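Local coordinates for protein galactan 1,3-beta-galactosidase (Phanerochaete chrysosporium, PDB 7BYV) that probably releases galactose from the ends of beta-1,3-galactan chains, using a family 43 glycoside hydrolase domain that carries a carbohydrate-binding module, at residues Q3-A8 with A288-V293; V81-V86 with Q243-L248; R137-F142 with A151-A156. The protein carries 1 engineered substitution. All blocks are in the same frame, centred on the assembly; numbering follows the deposited sequence.

Contact 1 (Q3-A8 with A288-V293); sequences QIVSGA and ADVWSV
I4 lies over one face of the W291 indole, its side chain oblique to the ring. The methyl CD1 sits almost straight above the six-membered ring, 3.5 Å from the centroid and 8° off the normal, a CH-pi contact, while I4 CG2 stands off the same side of the plane, past the NE1-CE2 bond at the rim, 3.3 Å from W291 NE1. The branches share this work because CG2 stands anti to the I4 backbone N and CG1 anti to the carbonyl carbon (chi1 -67°), which suits a beta-branched residue to a broad indole. W291 NE1 donates its N-H to W273 O. Beyond the ring, I4 CD1 also meets V293 CG1 at 3.6 Å.

Behind these side chains the backbones pair antiparallel: I4 N donates to W291 O (2.7 Å), and W291 N returns a longer, more bent bond to I4 O (3.2 Å). Strand 4-5 thus edges a small three-stranded sheet between two domains, I4 and W291 facing propeller strand 270-277, V5 and V290 facing W355 of the carbohydrate-binding module.

On that second face V5 and V290 run alongside each other, and Q3 CG lies 3.5 Å from V290 CG1. D289 turns its carboxylate to Y359, S395 and Y428. A water donates to both S6 O (2.8 Å) and D289 O (2.6 Å) at the type II turn V5-A8, where G7 supplies the positive phi.

Contact 2 (V81-V86 with Q243-L248); sequences VERPKV and QNAFDL. With GAL (beta-D-galactopyranose), chain C.
Q243 OE1 comes to the edge of the R83 guanidinium, 3.0 Å from R83 NH2, with the amide plane turned 82° from it. Elsewhere round the guanidinium rim lie a water between NH1 and NH2, A245 CA beyond NH1, and galactose O2 beside NH2, whereas N244 O approaches obliquely and takes only a weak bond from R83 NH1 (3.1 Å). The F246 ring also receives its neighbour at an edge, K85 CD standing 4.1 Å from F246 CD1; K85 NZ turns away from the ring and bonds A23 O.

A long, extended arginine suits this place because it must span two strands of different blades. With CG anti to its carbonyl carbon (chi1 -44°), R83 reaches across so that NH2 donates to galactose O2 at 3.1 Å, and the water, accepting from NH2 and donating to N244 O, adds a second tie. W261 NE1 fixes Q243 OE1 and S204 OG holds Q243 NE2, steadying the amide. Further round the sugar, E82 OE1 accepts from O4 (2.9 Å) and O3 (3.2 Å). The strands run 7° from parallel with axes 8.8 Å apart and share no backbone bonds; A245 and F246 form a classic bulge against M257. Inner strands of two blades that meet across the central channel, with polar side chains gripping a terminal sugar, are typical of the pocket of a family 43 five-bladed beta-propeller.

Contact 3 (R137-F142 with A151-A156); sequences RDESIF and AYLLYA. With GAL (beta-D-galactopyranose), chain C; GAL (beta-D-galactopyranose), chain B.
Backbone hydrogen bonds tie S140 to L154 and F142 to Y152 in both directions. L154 N points almost straight at S140 O (2.9 Å, 174°), while the return bond from S140 N to L154 O is bent to 131°. Before the strand begins the pairing already runs on, A156 N donating to D138 O at 2.9 Å and R137 N to A156 O at 3.1 Å. CA-H...O contacts fill in between, among them E139 CA to L154 O.

Apolar contacts fall on two faces. On one, I141 and L153 cross obliquely with their CD1 methyls 3.7 Å apart, next to W98 and I87 of the preceding blade; L153 CD2 also lies over a face of the Y155 ring. On the other, the F142 and Y152 side chains leave the sheet together, Y152 CD1 coming to the edge of the phenylalanine ring, 4.1 Å from F142 CD2. S140, L154 and F142 share this face and rest on P190 and I192. The segments are thus the first two strands of a propeller blade, a hairpin in which the branched I141 and L153 fill the gap to the preceding blade, while the small S140 probably lets P190 come close.

Polar contacts gather at the open end. A water donates to A156 O (2.6 Å) and accepts from R137 NH1; R137 NH1 also makes a salt bridge to D135, and NH2 bonds Y106 O. R137 CD packs on C6 of a second galactose, at 3.6 Å. D138 turns from the hairpin, CG anti to its carbonyl carbon, and OD2 accepts from O2 of the first galactose at 2.8 Å and from A189 N. With an alanine here, that hydroxyl and the A189 N-H would probably each lose their carboxylate partner, and R83 NE its weak, long ion pair.

How the contacts relate
From the N terminus, the chain starts in contact 1, enters the propeller blades and returns to that contact some 280 residues later, so 3-8 with 288-293 closes the widest loop. Within it, contact 2 closes a second loop of about 157 residues between inner strands of separate blades, and contact 3 a short hairpin loop inside that one. The three therefore nest without crossing. Contacts 2 and 3, centres 9 Å apart, touch each other through R83 and D138 and share one galactose, tying three blades to the pocket. Contact 1 lies 19 Å from contact 2, centre to centre, and joins the propeller to the carbohydrate-binding module.

Contact 1 (Q3-A8 with A288-V293)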
loop_
_atom_site.group_PDB
_atom_site.type_symbol
_atom_site.label_atom_id
_atom_site.label_comp_id
_atom_site.label_asym_id
_atom_site.label_seq_id
_atom_site.Cartn_x
_atom_site.Cartn_y
_atom_site.Cartn_z
ATOM N N GLN A 3 -6.494 0.041 -14.899
ATOM C CA GLN A 3 -5.189 -0.445 -14.514
ATOM C C GLN A 3 -4.875 -0.039 -13.086
ATOM O O GLN A 3 -5.161 1.083 -12.666
ATOM C CB GLN A 3 -4.139 0.089 -15.475
ATOM C CG GLN A 3 -4.090 -0.751 -16.715
ATOM C CD GLN A 3 -3.708 -0.012 -17.962
ATOM O OE1 GLN A 3 -3.873 1.212 -18.068
ATOM N NE2 GLN A 3 -3.194 -0.759 -18.935
ATOM N N ILE A 4 -4.306 -0.974 -12.337
ATOM C CA ILE A 4 -3.789 -0.692 -11.009
ATOM C C ILE A 4 -2.334 -0.293 -11.209
ATOM O O ILE A 4 -1.517 -1.103 -11.647
ATOM C CB ILE A 4 -3.947 -1.898 -10.073
ATOM C CG1 ILE A 4 -5.429 -2.152 -9.807
ATOM C CG2 ILE A 4 -3.233 -1.661 -8.751
ATOM C CD1 ILE A 4 -5.847 -3.586 -10.027
ATOM N N VAL A 5 -2.022 0.961 -10.910
ATOM C CA VAL A 5 -0.729 1.570 -11.238
ATOM C C VAL A 5 -0.128 2.064 -9.923
ATOM O O VAL A 5 -0.375 3.188 -9.473
ATOM C CB VAL A 5 -0.878 2.696 -12.268
ATOM C CG1 VAL A 5 0.452 3.297 -12.630
ATOM C CG2 VAL A 5 -1.562 2.165 -13.507
ATOM N N SER A 6 0.669 1.210 -9.286
ATOM C CA SER A 6 1.155 1.495 -7.941
ATOM C C SER A 6 2.167 2.635 -7.943
ATOM O O SER A 6 3.156 2.612 -8.684
ATOM C CB SER A 6 1.779 0.243 -7.346
ATOM O OG SER A 6 0.776 -0.741 -7.181
ATOM N N GLY A 7 1.933 3.629 -7.091
ATOM C CA GLY A 7 2.797 4.777 -6.969
ATOM C C GLY A 7 2.204 6.028 -7.575
ATOM O O GLY A 7 2.557 7.140 -7.160
ATOM N N ALA A 8 1.310 5.869 -8.540
ATOM C CA ALA A 8 0.637 7.014 -9.118
ATOM C C ALA A 8 -0.402 7.557 -8.137
ATOM O O ALA A 8 -0.865 6.860 -7.226
ATOM C CB ALA A 8 -0.005 6.631 -10.444
ATOM N N ALA A 288 4.243 -5.836 -10.474
ATOM C CA ALA A 288 3.565 -5.395 -11.684
ATOM C C ALA A 288 3.322 -3.897 -11.575
ATOM O O ALA A 288 2.438 -3.467 -10.827
ATOM C CB ALA A 288 2.251 -6.149 -11.874
ATOM N N ASP A 289 4.112 -3.102 -12.315
ATOM C CA ASP A 289 3.889 -1.656 -12.318
ATOM C C ASP A 289 2.487 -1.330 -12.809
ATOM O O ASP A 289 1.880 -0.348 -12.364
ATOM C CB ASP A 289 4.907 -0.919 -13.209
ATOM C CG ASP A 289 6.352 -1.137 -12.792
ATOM O OD1 ASP A 289 6.652 -1.171 -11.574
ATOM O OD2 ASP A 289 7.198 -1.283 -13.699
ATOM N N VAL A 290 1.973 -2.122 -13.748
ATOM C CA VAL A 290 0.672 -1.893 -14.356
ATOM C C VAL A 290 -0.001 -3.246 -14.491
ATOM O O VAL A 290 0.581 -4.181 -15.052
ATOM C CB VAL A 290 0.786 -1.203 -15.731
ATOM C CG1 VAL A 290 -0.576 -1.156 -16.428
ATOM C CG2 VAL A 290 1.374 0.190 -15.587
ATOM N N TRP A 291 -1.210 -3.365 -13.958
ATOM C CA TRP A 291 -1.885 -4.650 -14.018
ATOM C C TRP A 291 -3.385 -4.433 -13.911
ATOM O O TRP A 291 -3.854 -3.347 -13.568
ATOM C CB TRP A 291 -1.370 -5.617 -12.944
ATOM C CG TRP A 291 -1.572 -5.214 -11.500
ATOM C CD1 TRP A 291 -0.821 -4.329 -10.786
ATOM C CD2 TRP A 291 -2.552 -5.734 -10.584
ATOM N NE1 TRP A 291 -1.284 -4.245 -9.496
ATOM C CE2 TRP A 291 -2.345 -5.099 -9.347
ATOM C CE3 TRP A 291 -3.598 -6.655 -10.699
ATOM C CZ2 TRP A 291 -3.138 -5.363 -8.231
ATOM C CZ3 TRP A 291 -4.381 -6.915 -9.583
ATOM C CH2 TRP A 291 -4.146 -6.273 -8.371
ATOM N N SER A 292 -4.123 -5.478 -14.256
ATOM C CA SER A 292 -5.569 -5.433 -14.311
ATOM C C SER A 292 -6.117 -6.604 -13.516
ATOM O O SER A 292 -5.496 -7.671 -13.450
ATOM C CB SER A 292 -6.066 -5.486 -15.750
ATOM O OG SER A 292 -5.563 -6.642 -16.399
ATOM N N VAL A 293 -7.267 -6.391 -12.883
ATOM C CA VAL A 293 -7.924 -7.427 -12.099
ATOM C C VAL A 293 -9.329 -7.609 -12.649
ATOM O O VAL A 293 -10.027 -6.626 -12.938
ATOM C CB VAL A 293 -7.955 -7.096 -10.593
ATOM C CG1 VAL A 293 -8.633 -5.777 -10.339
ATOM C CG2 VAL A 293 -8.670 -8.180 -9.836
HETATM O O HOH W 1 3.543 1.119 -10.969
#

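Contact 2 (V81-V86 with Q243-L248)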
loop_
_atom_site.group_PDB
_atom_site.type_symbol
_atom_site.label_atom_id
_atom_site.label_comp_id
_atom_site.label_asym_id
_atom_site.label_seq_id
_atom_site.Cartn_x
_atom_site.Cartn_y
_atom_site.Cartn_z
ATOM N N VAL A 81 -6.676 7.841 14.691
ATOM C CA VAL A 81 -7.587 6.779 14.272
ATOM C C VAL A 81 -6.989 6.131 13.029
ATOM O O VAL A 81 -7.010 6.728 11.946
ATOM C CB VAL A 81 -9.001 7.299 13.989
ATOM C CG1 VAL A 81 -9.863 6.228 13.277
ATOM C CG2 VAL A 81 -9.648 7.766 15.275
ATOM N N GLU A 82 -6.473 4.910 13.173
ATOM C CA GLU A 82 -5.673 4.289 12.131
ATOM C C GLU A 82 -6.216 2.922 11.757
ATOM O O GLU A 82 -6.846 2.237 12.566
ATOM C CB GLU A 82 -4.229 4.166 12.564
ATOM C CG GLU A 82 -3.598 5.519 12.740
ATOM C CD GLU A 82 -2.124 5.454 13.052
ATOM O OE1 GLU A 82 -1.642 4.361 13.431
ATOM O OE2 GLU A 82 -1.457 6.511 12.923
ATOM N N ARG A 83 -5.963 2.551 10.506
ATOM C CA ARG A 83 -6.265 1.247 9.932
ATOM C C ARG A 83 -7.686 0.812 10.249
ATOM O O ARG A 83 -7.881 -0.149 10.997
ATOM C CB ARG A 83 -5.269 0.204 10.437
ATOM C CG ARG A 83 -3.851 0.703 10.431
ATOM C CD ARG A 83 -2.794 -0.409 10.532
ATOM N NE ARG A 83 -1.463 0.132 10.259
ATOM C CZ ARG A 83 -0.870 0.063 9.066
ATOM N NH1 ARG A 83 -1.489 -0.555 8.067
ATOM N NH2 ARG A 83 0.340 0.594 8.874
ATOM N N PRO A 84 -8.704 1.484 9.719
ATOM C CA PRO A 84 -10.071 0.993 9.915
ATOM C C PRO A 84 -10.276 -0.327 9.184
ATOM O O PRO A 84 -9.867 -0.492 8.030
ATOM C CB PRO A 84 -10.943 2.113 9.330
ATOM C CG PRO A 84 -10.065 2.810 8.363
ATOM C CD PRO A 84 -8.676 2.727 8.927
ATOM N N LYS A 85 -10.895 -1.274 9.878
ATOM C CA LYS A 85 -11.309 -2.536 9.294
ATOM C C LYS A 85 -12.803 -2.690 9.518
ATOM O O LYS A 85 -13.354 -2.145 10.479
ATOM C CB LYS A 85 -10.553 -3.708 9.906
ATOM C CG LYS A 85 -9.066 -3.571 9.791
ATOM C CD LYS A 85 -8.582 -3.816 8.371
ATOM C CE LYS A 85 -7.111 -3.459 8.244
ATOM N NZ LYS A 85 -6.945 -1.992 8.154
ATOM N N VAL A 86 -13.459 -3.413 8.617
ATOM C CA VAL A 86 -14.907 -3.559 8.679
ATOM C C VAL A 86 -15.266 -4.961 8.207
ATOM O O VAL A 86 -14.927 -5.345 7.083
ATOM C CB VAL A 86 -15.647 -2.498 7.839
ATOM C CG1 VAL A 86 -17.058 -2.957 7.538
ATOM C CG2 VAL A 86 -15.697 -1.171 8.572
ATOM N N GLN A 243 4.078 -0.620 2.989
ATOM C CA GLN A 243 3.780 -1.290 4.234
ATOM C C GLN A 243 2.390 -1.876 4.107
ATOM O O GLN A 243 1.466 -1.187 3.662
ATOM C CB GLN A 243 3.861 -0.334 5.428
ATOM C CG GLN A 243 3.939 -1.072 6.743
ATOM C CD GLN A 243 3.768 -0.188 7.955
ATOM O OE1 GLN A 243 3.121 0.860 7.901
ATOM N NE2 GLN A 243 4.349 -0.611 9.063
ATOM N N ASN A 244 2.253 -3.140 4.504
ATOM C CA ASN A 244 0.983 -3.847 4.403
ATOM C C ASN A 244 -0.170 -3.023 4.957
ATOM O O ASN A 244 -0.028 -2.324 5.966
ATOM C CB ASN A 244 1.067 -5.170 5.155
ATOM C CG ASN A 244 -0.046 -6.106 4.791
ATOM O OD1 ASN A 244 -0.404 -6.249 3.615
ATOM N ND2 ASN A 244 -0.616 -6.754 5.802
ATOM N N ALA A 245 -1.326 -3.113 4.291
ATOM C CA ALA A 245 -2.534 -2.500 4.835
ATOM C C ALA A 245 -3.642 -3.532 4.850
ATOM O O ALA A 245 -4.288 -3.755 5.877
ATOM C CB ALA A 245 -2.964 -1.269 4.028
ATOM N N PHE A 246 -3.850 -4.174 3.710
ATOM C CA PHE A 246 -4.906 -5.158 3.595
ATOM C C PHE A 246 -4.472 -6.209 2.600
ATOM O O PHE A 246 -3.716 -5.915 1.674
ATOM C CB PHE A 246 -6.216 -4.532 3.139
ATOM C CG PHE A 246 -7.384 -5.400 3.387
ATOM C CD1 PHE A 246 -7.926 -5.498 4.667
ATOM C CD2 PHE A 246 -7.934 -6.147 2.363
ATOM C CE1 PHE A 246 -9.015 -6.316 4.922
ATOM C CE2 PHE A 246 -9.022 -6.974 2.616
ATOM C CZ PHE A 246 -9.558 -7.056 3.904
ATOM N N ASP A 247 -4.942 -7.435 2.796
ATOM C CA ASP A 247 -4.591 -8.529 1.898
ATOM C C ASP A 247 -5.876 -9.198 1.456
ATOM O O ASP A 247 -6.530 -9.881 2.251
ATOM C CB ASP A 247 -3.638 -9.518 2.560
ATOM C CG ASP A 247 -2.443 -8.831 3.167
ATOM O OD1 ASP A 247 -1.614 -8.281 2.406
ATOM O OD2 ASP A 247 -2.336 -8.808 4.412
ATOM N N LEU A 248 -6.240 -8.994 0.194
ATOM C CA LEU A 248 -7.576 -9.361 -0.226
ATOM C C LEU A 248 -7.533 -10.623 -1.073
ATOM O O LEU A 248 -6.790 -10.670 -2.060
ATOM C CB LEU A 248 -8.219 -8.219 -1.013
ATOM C CG LEU A 248 -9.623 -8.491 -1.557
ATOM C CD1 LEU A 248 -10.659 -8.359 -0.441
ATOM C CD2 LEU A 248 -9.924 -7.555 -2.728
HETATM C C1 GAL C . 3.815 2.987 12.470
HETATM C C2 GAL C . 2.403 2.526 11.897
HETATM C C3 GAL C . 1.645 3.643 11.217
HETATM C C4 GAL C . 1.722 4.913 12.085
HETATM C C5 GAL C . 3.202 5.414 12.116
HETATM C C6 GAL C . 3.610 6.348 13.299
HETATM O O2 GAL C . 2.471 1.463 10.978
HETATM O O3 GAL C . 0.273 3.265 11.084
HETATM O O4 GAL C . 1.212 4.657 13.421
HETATM O O5 GAL C . 4.216 4.326 12.035
HETATM O O6 GAL C . 5.021 6.626 13.295
HETATM O O HOH W 2 0.588 0.535 6.069
#

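Contact 3 (R137-F142 with A151-A156)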
loop_
_atom_site.group_PDB
_atom_site.type_symbol
_atom_site.label_atom_id
_atom_site.label_comp_id
_atom_site.label_asym_id
_atom_site.label_seq_id
_atom_site.Cartn_x
_atom_site.Cartn_y
_atom_site.Cartn_z
ATOM N N ARG A 137 -1.859 -1.446 19.153
ATOM C CA ARG A 137 -1.548 -0.339 18.255
ATOM C C ARG A 137 -1.973 -0.755 16.860
ATOM O O ARG A 137 -3.185 -0.755 16.560
ATOM C CB ARG A 137 -0.078 0.069 18.401
ATOM C CG ARG A 137 0.140 1.120 19.466
ATOM C CD ARG A 137 1.566 1.129 19.983
ATOM N NE ARG A 137 1.692 1.967 21.176
ATOM C CZ ARG A 137 1.784 1.493 22.420
ATOM N NH1 ARG A 137 1.776 0.184 22.654
ATOM N NH2 ARG A 137 1.873 2.332 23.442
ATOM N N ASP A 138 -1.051 -1.138 15.964
ATOM C CA ASP A 138 -1.466 -1.597 14.638
ATOM C C ASP A 138 -2.322 -2.852 14.768
ATOM O O ASP A 138 -1.966 -3.797 15.481
ATOM C CB ASP A 138 -0.256 -1.873 13.741
ATOM C CG ASP A 138 0.317 -0.594 13.093
ATOM O OD1 ASP A 138 -0.063 0.532 13.483
ATOM O OD2 ASP A 138 1.168 -0.711 12.194
ATOM N N GLU A 139 -3.478 -2.848 14.109
ATOM C CA GLU A 139 -4.401 -3.959 14.222
ATOM C C GLU A 139 -5.005 -4.264 12.865
ATOM O O GLU A 139 -4.785 -3.550 11.884
ATOM C CB GLU A 139 -5.512 -3.694 15.246
ATOM C CG GLU A 139 -6.162 -2.347 15.156
ATOM C CD GLU A 139 -6.872 -2.117 13.837
ATOM O OE1 GLU A 139 -7.647 -3.003 13.409
ATOM O OE2 GLU A 139 -6.644 -1.054 13.221
ATOM N N SER A 140 -5.800 -5.333 12.853
ATOM C CA SER A 140 -6.533 -5.844 11.702
ATOM C C SER A 140 -7.606 -6.803 12.212
ATOM O O SER A 140 -7.535 -7.298 13.338
ATOM C CB SER A 140 -5.606 -6.552 10.708
ATOM O OG SER A 140 -6.318 -6.901 9.532
ATOM N N ILE A 141 -8.601 -7.054 11.368
ATOM C CA ILE A 141 -9.700 -7.958 11.688
ATOM C C ILE A 141 -9.714 -9.046 10.635
ATOM O O ILE A 141 -9.740 -8.751 9.435
ATOM C CB ILE A 141 -11.055 -7.230 11.714
ATOM C CG1 ILE A 141 -11.079 -6.107 12.766
ATOM C CG2 ILE A 141 -12.153 -8.209 11.937
ATOM C CD1 ILE A 141 -10.900 -6.577 14.191
ATOM N N PHE A 142 -9.679 -10.295 11.069
ATOM C CA PHE A 142 -9.832 -11.411 10.156
ATOM C C PHE A 142 -11.190 -12.026 10.399
ATOM O O PHE A 142 -11.541 -12.314 11.547
ATOM C CB PHE A 142 -8.752 -12.474 10.343
ATOM C CG PHE A 142 -8.964 -13.691 9.490
ATOM C CD1 PHE A 142 -8.882 -13.605 8.115
ATOM C CD2 PHE A 142 -9.269 -14.917 10.064
ATOM C CE1 PHE A 142 -9.088 -14.724 7.318
ATOM C CE2 PHE A 142 -9.475 -16.052 9.268
ATOM C CZ PHE A 142 -9.384 -15.949 7.891
ATOM N N ALA A 151 -14.598 -14.092 14.017
ATOM C CA ALA A 151 -13.712 -12.984 13.721
ATOM C C ALA A 151 -12.578 -12.931 14.739
ATOM O O ALA A 151 -12.741 -13.325 15.894
ATOM C CB ALA A 151 -14.480 -11.667 13.729
ATOM N N TYR A 152 -11.426 -12.427 14.303
ATOM C CA TYR A 152 -10.246 -12.356 15.148
ATOM C C TYR A 152 -9.612 -10.977 15.042
ATOM O O TYR A 152 -9.513 -10.412 13.946
ATOM C CB TYR A 152 -9.226 -13.431 14.764
ATOM C CG TYR A 152 -9.767 -14.844 14.854
ATOM C CD1 TYR A 152 -10.635 -15.343 13.888
ATOM C CD2 TYR A 152 -9.423 -15.674 15.912
ATOM C CE1 TYR A 152 -11.135 -16.631 13.975
ATOM C CE2 TYR A 152 -9.923 -16.957 16.006
ATOM C CZ TYR A 152 -10.772 -17.436 15.030
ATOM O OH TYR A 152 -11.268 -18.725 15.113
ATOM N N LEU A 153 -9.196 -10.432 16.186
ATOM C CA LEU A 153 -8.382 -9.228 16.205
ATOM C C LEU A 153 -6.911 -9.627 16.157
ATOM O O LEU A 153 -6.465 -10.463 16.942
ATOM C CB LEU A 153 -8.685 -8.392 17.450
ATOM C CG LEU A 153 -7.870 -7.110 17.683
ATOM C CD1 LEU A 153 -8.229 -5.979 16.684
ATOM C CD2 LEU A 153 -7.979 -6.632 19.141
ATOM N N LEU A 154 -6.183 -9.062 15.200
ATOM C CA LEU A 154 -4.731 -9.187 15.074
ATOM C C LEU A 154 -4.120 -7.855 15.487
ATOM O O LEU A 154 -4.486 -6.825 14.920
ATOM C CB LEU A 154 -4.334 -9.518 13.630
ATOM C CG LEU A 154 -5.286 -10.400 12.804
ATOM C CD1 LEU A 154 -4.812 -10.494 11.353
ATOM C CD2 LEU A 154 -5.468 -11.802 13.383
ATOM N N TYR A 155 -3.211 -7.854 16.466
ATOM C CA TYR A 155 -2.757 -6.575 17.009
ATOM C C TYR A 155 -1.338 -6.637 17.580
ATOM O O TYR A 155 -0.898 -7.658 18.106
ATOM C CB TYR A 155 -3.734 -6.056 18.066
ATOM C CG TYR A 155 -4.108 -7.011 19.186
ATOM C CD1 TYR A 155 -4.815 -8.175 18.940
ATOM C CD2 TYR A 155 -3.804 -6.708 20.491
ATOM C CE1 TYR A 155 -5.181 -9.026 19.963
ATOM C CE2 TYR A 155 -4.161 -7.550 21.524
ATOM C CZ TYR A 155 -4.857 -8.709 21.258
ATOM O OH TYR A 155 -5.224 -9.547 22.304
ATOM N N ALA A 156 -0.625 -5.515 17.444
ATOM C CA ALA A 156 0.711 -5.326 18.005
ATOM C C ALA A 156 0.582 -4.866 19.456
ATOM O O ALA A 156 0.109 -3.756 19.716
ATOM C CB ALA A 156 1.471 -4.292 17.184
HETATM C C1 GAL C . 3.815 2.987 12.470
HETATM C C2 GAL C . 2.403 2.526 11.897
HETATM C C3 GAL C . 1.645 3.643 11.217
HETATM C C4 GAL C . 1.722 4.913 12.085
HETATM C C5 GAL C . 3.202 5.414 12.116
HETATM C C6 GAL C . 3.610 6.348 13.299
HETATM O O2 GAL C . 2.471 1.463 10.978
HETATM O O3 GAL C . 0.273 3.265 11.084
HETATM O O4 GAL C . 1.212 4.657 13.421
HETATM O O5 GAL C . 4.216 4.326 12.035
HETATM O O6 GAL C . 5.021 6.626 13.295
HETATM C C1 GAL B . 6.823 1.973 16.580
HETATM C C2 GAL B . 6.195 1.772 15.172
HETATM C C3 GAL B . 5.224 2.951 14.790
HETATM C C4 GAL B . 4.184 3.267 15.921
HETATM C C5 GAL B . 4.881 3.351 17.287
HETATM C C6 GAL B . 3.912 3.444 18.512
HETATM O O2 GAL B . 7.190 1.631 14.143
HETATM O O3 GAL B . 4.475 2.645 13.626
HETATM O O4 GAL B . 3.104 2.290 15.958
HETATM O O5 GAL B . 5.749 2.186 17.533
HETATM O O6 GAL B . 4.613 3.727 19.756
HETATM O O HOH W 3 1.850 -2.151 20.705
#